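Local coordinates for protein ribonucleotide monophosphatase NagD (PDB 2C4N) that hydrolyses ribonucleoside 5'-phosphates to nucleosides and phosphate, and probably a broad range of other phosphate compounds, as a magnesium-dependent phosphatase of the HAD superfamily, at residues A[175-187]-A[204-216]. Sequence-based numbering, arbitrary orientation.
Sequences GKPSPWIIRAALN and RTDILAGFQAGLE. With PO4 (phosphate ion), chain C; PO4 (phosphate ion), chain D.
Lys176 NZ meets the carboxylate of Asp206 at OD1 (2.6 Å), a salt bridge on the syn side and 32° out of the carboxylate plane; OD2 is held by the backbone N of Asn202. Leu186 CD1 lies over the centre of one face of the Arg183 guanidinium, 3.5 Å above it, while a water links Arg183 NE to Ala213 O. The lysine chain runs past Thr205 and bends at chi3 (-72°), bringing NZ between Asp206, Asp9 and two phosphate ions. Thr205 OG1 donates to O4 of the chain C phosphate (2.7 Å), also gripped by Lys176 NZ. Replacing Lys176 by an alanine would probably leave the carboxylates of Asp206 and Asp9 without the ammonium group that pairs with both and weaken the hold on phosphate, consistent with its inferred substrate-binding role.

Beyond the site the direct side-chain contacts are mostly apolar. Pro177, after a cis peptide bond, sets CB 3.8 Å from Leu208 CD2, and Pro179 CG presses on Gln212 CB (3.6 Å). Ile182 puts CG1 against Ala209 CB (3.8 Å) and CG2, anti to the backbone N, against Ala213 CB (3.6 Å) and Leu215. The loop leading into helix 180-189 and the first turns of that helix pack against helix 203-212 and the turn after it in the HAD core, with Ile182 and Leu215 resting on strands 5-9 and 196-200 of the parallel sheet.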
loop_
_atom_site.group_PDB
_atom_site.type_symbol
_atom_site.label_atom_id
_atom_site.label_comp_id
_atom_site.label_asym_id
_atom_site.label_seq_id
_atom_site.Cartn_x
_atom_site.Cartn_y
_atom_site.Cartn_z
ATOM N N GLY A 175 -9.924 -18.320 -0.644
ATOM C CA GLY A 175 -11.105 -17.951 -1.414
ATOM C C GLY A 175 -10.901 -16.988 -2.572
ATOM O O GLY A 175 -9.780 -16.558 -2.847
ATOM N N LYS A 176 -11.997 -16.657 -3.256
ATOM C CA LYS A 176 -11.960 -15.723 -4.384
ATOM C C LYS A 176 -11.336 -14.424 -3.882
ATOM O O LYS A 176 -11.512 -14.060 -2.720
ATOM C CB LYS A 176 -13.383 -15.433 -4.878
ATOM C CG LYS A 176 -14.156 -16.640 -5.376
ATOM C CD LYS A 176 -15.625 -16.285 -5.602
ATOM C CE LYS A 176 -16.364 -16.088 -4.278
ATOM N NZ LYS A 176 -17.693 -15.431 -4.471
ATOM N N PRO A 177 -10.638 -13.677 -4.755
ATOM C CA PRO A 177 -10.373 -13.875 -6.184
ATOM C C PRO A 177 -9.295 -14.896 -6.553
ATOM O O PRO A 177 -8.952 -15.039 -7.726
ATOM C CB PRO A 177 -10.016 -12.472 -6.657
ATOM C CG PRO A 177 -9.266 -11.923 -5.486
ATOM C CD PRO A 177 -10.120 -12.367 -4.307
ATOM N N SER A 178 -8.765 -15.604 -5.565
ATOM C CA SER A 178 -7.744 -16.605 -5.836
ATOM C C SER A 178 -8.307 -17.681 -6.767
ATOM O O SER A 178 -9.367 -18.251 -6.511
ATOM C CB SER A 178 -7.276 -17.244 -4.528
ATOM O OG SER A 178 -6.423 -18.342 -4.782
ATOM N N PRO A 179 -7.606 -17.960 -7.873
ATOM C CA PRO A 179 -8.072 -18.978 -8.822
ATOM C C PRO A 179 -8.060 -20.394 -8.239
ATOM O O PRO A 179 -8.795 -21.270 -8.694
ATOM C CB PRO A 179 -7.095 -18.831 -9.990
ATOM C CG PRO A 179 -6.670 -17.395 -9.905
ATOM C CD PRO A 179 -6.467 -17.211 -8.427
ATOM N N TRP A 180 -7.236 -20.621 -7.225
ATOM C CA TRP A 180 -7.148 -21.957 -6.642
ATOM C C TRP A 180 -8.481 -22.536 -6.167
ATOM O O TRP A 180 -8.753 -23.716 -6.378
ATOM C CB TRP A 180 -6.160 -21.986 -5.475
ATOM C CG TRP A 180 -5.919 -23.386 -5.007
ATOM C CD1 TRP A 180 -5.029 -24.281 -5.526
ATOM C CD2 TRP A 180 -6.653 -24.088 -3.998
ATOM N NE1 TRP A 180 -5.166 -25.500 -4.906
ATOM C CE2 TRP A 180 -6.157 -25.410 -3.964
ATOM C CE3 TRP A 180 -7.687 -23.729 -3.123
ATOM C CZ2 TRP A 180 -6.662 -26.377 -3.088
ATOM C CZ3 TRP A 180 -8.189 -24.690 -2.253
ATOM C CH2 TRP A 180 -7.674 -25.999 -2.243
ATOM N N ILE A 181 -9.315 -21.720 -5.527
ATOM C CA ILE A 181 -10.590 -22.238 -5.049
ATOM C C ILE A 181 -11.474 -22.715 -6.200
ATOM O O ILE A 181 -12.306 -23.599 -6.019
ATOM C CB ILE A 181 -11.353 -21.203 -4.190
ATOM C CG1 ILE A 181 -12.496 -21.907 -3.448
ATOM C CG2 ILE A 181 -11.899 -20.085 -5.063
ATOM C CD1 ILE A 181 -13.121 -21.083 -2.354
ATOM N N ILE A 182 -11.290 -22.135 -7.382
ATOM C CA ILE A 182 -12.057 -22.549 -8.552
ATOM C C ILE A 182 -11.536 -23.931 -8.960
ATOM O O ILE A 182 -12.306 -24.813 -9.346
ATOM C CB ILE A 182 -11.879 -21.551 -9.727
ATOM C CG1 ILE A 182 -12.355 -20.151 -9.309
ATOM C CG2 ILE A 182 -12.653 -22.032 -10.944
ATOM C CD1 ILE A 182 -13.791 -20.101 -8.803
ATOM N N ARG A 183 -10.222 -24.111 -8.867
ATOM C CA ARG A 183 -9.600 -25.394 -9.187
ATOM C C ARG A 183 -10.140 -26.450 -8.230
ATOM O O ARG A 183 -10.470 -27.566 -8.638
ATOM C CB ARG A 183 -8.075 -25.301 -9.048
ATOM C CG ARG A 183 -7.342 -25.223 -10.378
ATOM C CD ARG A 183 -7.653 -26.452 -11.214
ATOM N NE ARG A 183 -7.760 -26.139 -12.636
ATOM C CZ ARG A 183 -8.255 -26.971 -13.544
ATOM N NH1 ARG A 183 -8.687 -28.167 -13.180
ATOM N NH2 ARG A 183 -8.322 -26.601 -14.813
ATOM N N ALA A 184 -10.228 -26.086 -6.955
ATOM C CA ALA A 184 -10.736 -26.993 -5.928
ATOM C C ALA A 184 -12.182 -27.368 -6.224
ATOM O O ALA A 184 -12.588 -28.512 -6.042
ATOM C CB ALA A 184 -10.635 -26.330 -4.556
ATOM N N ALA A 185 -12.961 -26.394 -6.681
ATOM C CA ALA A 185 -14.362 -26.632 -7.009
ATOM C C ALA A 185 -14.472 -27.580 -8.199
ATOM O O ALA A 185 -15.327 -28.471 -8.217
ATOM C CB ALA A 185 -15.063 -25.307 -7.312
ATOM N N LEU A 186 -13.608 -27.386 -9.195
ATOM C CA LEU A 186 -13.593 -28.249 -10.376
ATOM C C LEU A 186 -13.247 -29.675 -9.962
ATOM O O LEU A 186 -13.861 -30.632 -10.424
ATOM C CB LEU A 186 -12.564 -27.756 -11.403
ATOM C CG LEU A 186 -12.828 -26.424 -12.118
ATOM C CD1 LEU A 186 -11.614 -26.054 -12.960
ATOM C CD2 LEU A 186 -14.062 -26.535 -12.991
ATOM N N ASN A 187 -12.257 -29.837 -9.115
ATOM C CA ASN A 187 -11.871 -31.146 -8.652
ATOM C C ASN A 187 -13.029 -31.804 -7.922
ATOM O O ASN A 187 -13.194 -32.967 -7.984
ATOM C CB ASN A 187 -10.587 -31.158 -7.776
ATOM C CG ASN A 187 -9.333 -30.532 -8.466
ATOM O OD1 ASN A 187 -9.294 -30.352 -9.662
ATOM N ND2 ASN A 187 -8.346 -30.174 -7.673
ATOM N N ARG A 204 -14.904 -8.389 -9.440
ATOM C CA ARG A 204 -13.584 -8.498 -8.832
ATOM C C ARG A 204 -13.283 -9.785 -8.075
ATOM O O ARG A 204 -12.163 -9.972 -7.606
ATOM C CB ARG A 204 -13.342 -7.284 -7.930
ATOM C CG ARG A 204 -13.398 -5.980 -8.709
ATOM C CD ARG A 204 -13.193 -4.747 -7.843
ATOM N NE ARG A 204 -13.410 -3.529 -8.624
ATOM C CZ ARG A 204 -12.582 -3.075 -9.562
ATOM N NH1 ARG A 204 -11.462 -3.730 -9.845
ATOM N NH2 ARG A 204 -12.888 -1.975 -10.240
ATOM N N THR A 205 -14.266 -10.670 -7.955
ATOM C CA THR A 205 -14.036 -11.927 -7.252
ATOM C C THR A 205 -14.496 -13.143 -8.058
ATOM O O THR A 205 -13.675 -13.963 -8.466
ATOM C CB THR A 205 -14.710 -11.918 -5.857
ATOM O OG1 THR A 205 -16.126 -11.784 -5.997
ATOM C CG2 THR A 205 -14.184 -10.745 -5.020
ATOM N N ASP A 206 -15.797 -13.262 -8.302
ATOM C CA ASP A 206 -16.306 -14.399 -9.072
ATOM C C ASP A 206 -15.767 -14.401 -10.497
ATOM O O ASP A 206 -15.223 -15.395 -10.976
ATOM C CB ASP A 206 -17.833 -14.364 -9.152
ATOM C CG ASP A 206 -18.487 -14.303 -7.798
ATOM O OD1 ASP A 206 -18.322 -15.265 -7.018
ATOM O OD2 ASP A 206 -19.165 -13.289 -7.522
ATOM N N ILE A 207 -15.919 -13.268 -11.172
ATOM C CA ILE A 207 -15.494 -13.164 -12.555
ATOM C C ILE A 207 -13.981 -13.217 -12.730
ATOM O O ILE A 207 -13.482 -13.952 -13.584
ATOM C CB ILE A 207 -16.064 -11.881 -13.192
ATOM C CG1 ILE A 207 -17.559 -11.762 -12.851
ATOM C CG2 ILE A 207 -15.873 -11.927 -14.704
ATOM C CD1 ILE A 207 -18.414 -12.953 -13.305
ATOM N N LEU A 208 -13.255 -12.459 -11.913
ATOM C CA LEU A 208 -11.798 -12.442 -11.986
ATOM C C LEU A 208 -11.225 -13.844 -11.760
ATOM O O LEU A 208 -10.348 -14.290 -12.504
ATOM C CB LEU A 208 -11.222 -11.469 -10.951
ATOM C CG LEU A 208 -9.694 -11.378 -10.832
ATOM C CD1 LEU A 208 -9.086 -10.962 -12.163
ATOM C CD2 LEU A 208 -9.328 -10.381 -9.743
ATOM N N ALA A 209 -11.721 -14.539 -10.742
ATOM C CA ALA A 209 -11.238 -15.887 -10.449
ATOM C C ALA A 209 -11.581 -16.856 -11.574
ATOM O O ALA A 209 -10.727 -17.622 -12.027
ATOM C CB ALA A 209 -11.827 -16.382 -9.135
ATOM N N GLY A 210 -12.829 -16.820 -12.033
ATOM C CA GLY A 210 -13.234 -17.712 -13.105
ATOM C C GLY A 210 -12.397 -17.500 -14.353
ATOM O O GLY A 210 -11.923 -18.453 -14.973
ATOM N N PHE A 211 -12.212 -16.238 -14.717
ATOM C CA PHE A 211 -11.433 -15.891 -15.898
ATOM C C PHE A 211 -10.004 -16.427 -15.831
ATOM O O PHE A 211 -9.506 -17.042 -16.778
ATOM C CB PHE A 211 -11.411 -14.373 -16.075
ATOM C CG PHE A 211 -10.508 -13.918 -17.171
ATOM C CD1 PHE A 211 -9.200 -13.529 -16.899
ATOM C CD2 PHE A 211 -10.945 -13.945 -18.492
ATOM C CE1 PHE A 211 -8.336 -13.179 -17.932
ATOM C CE2 PHE A 211 -10.089 -13.599 -19.530
ATOM C CZ PHE A 211 -8.783 -13.216 -19.249
ATOM N N GLN A 212 -9.347 -16.186 -14.706
ATOM C CA GLN A 212 -7.977 -16.646 -14.518
ATOM C C GLN A 212 -7.862 -18.164 -14.518
ATOM O O GLN A 212 -6.826 -18.706 -14.892
ATOM C CB GLN A 212 -7.415 -16.085 -13.213
ATOM C CG GLN A 212 -7.317 -14.574 -13.216
ATOM C CD GLN A 212 -5.952 -14.087 -12.805
ATOM O OE1 GLN A 212 -5.775 -13.542 -11.719
ATOM N NE2 GLN A 212 -4.973 -14.288 -13.671
ATOM N N ALA A 213 -8.932 -18.835 -14.100
ATOM C CA ALA A 213 -8.976 -20.296 -14.036
ATOM C C ALA A 213 -9.325 -20.920 -15.387
ATOM O O ALA A 213 -9.307 -22.140 -15.539
ATOM C CB ALA A 213 -9.993 -20.735 -12.985
ATOM N N GLY A 214 -9.656 -20.080 -16.362
ATOM C CA GLY A 214 -9.986 -20.573 -17.686
ATOM C C GLY A 214 -11.448 -20.919 -17.890
ATOM O O GLY A 214 -11.798 -21.625 -18.832
ATOM N N LEU A 215 -12.316 -20.421 -17.018
ATOM C CA LEU A 215 -13.743 -20.712 -17.144
ATOM C C LEU A 215 -14.526 -19.660 -17.908
ATOM O O LEU A 215 -14.124 -18.494 -17.988
ATOM C CB LEU A 215 -14.393 -20.844 -15.762
ATOM C CG LEU A 215 -14.325 -22.138 -14.941
ATOM C CD1 LEU A 215 -12.894 -22.458 -14.579
ATOM C CD2 LEU A 215 -15.171 -21.966 -13.692
ATOM N N GLU A 216 -15.655 -20.084 -18.471
ATOM C CA GLU A 216 -16.548 -19.156 -19.141
ATOM C C GLU A 216 -17.225 -18.501 -17.942
ATOM O O GLU A 216 -17.447 -19.158 -16.923
ATOM C CB GLU A 216 -17.581 -19.899 -19.998
ATOM C CG GLU A 216 -17.090 -20.279 -21.385
ATOM C CD GLU A 216 -18.186 -20.863 -22.257
ATOM O OE1 GLU A 216 -19.324 -21.040 -21.764
ATOM O OE2 GLU A 216 -17.902 -21.148 -23.440
HETATM P P PO4 C . -17.138 -12.066 -2.410
HETATM O O1 PO4 C . -17.975 -12.819 -1.443
HETATM O O2 PO4 C . -17.619 -10.666 -2.494
HETATM O O3 PO4 C . -15.727 -12.076 -1.954
HETATM O O4 PO4 C . -17.228 -12.703 -3.746
HETATM P P PO4 D . -20.434 -14.955 -1.569
HETATM O O1 PO4 D . -21.305 -16.154 -1.653
HETATM O O2 PO4 D . -19.048 -15.319 -1.949
HETATM O O3 PO4 D . -20.936 -13.915 -2.481
HETATM O O4 PO4 D . -20.452 -14.433 -0.179
HETATM O O HOH W 1 -7.925 -23.623 -13.482
#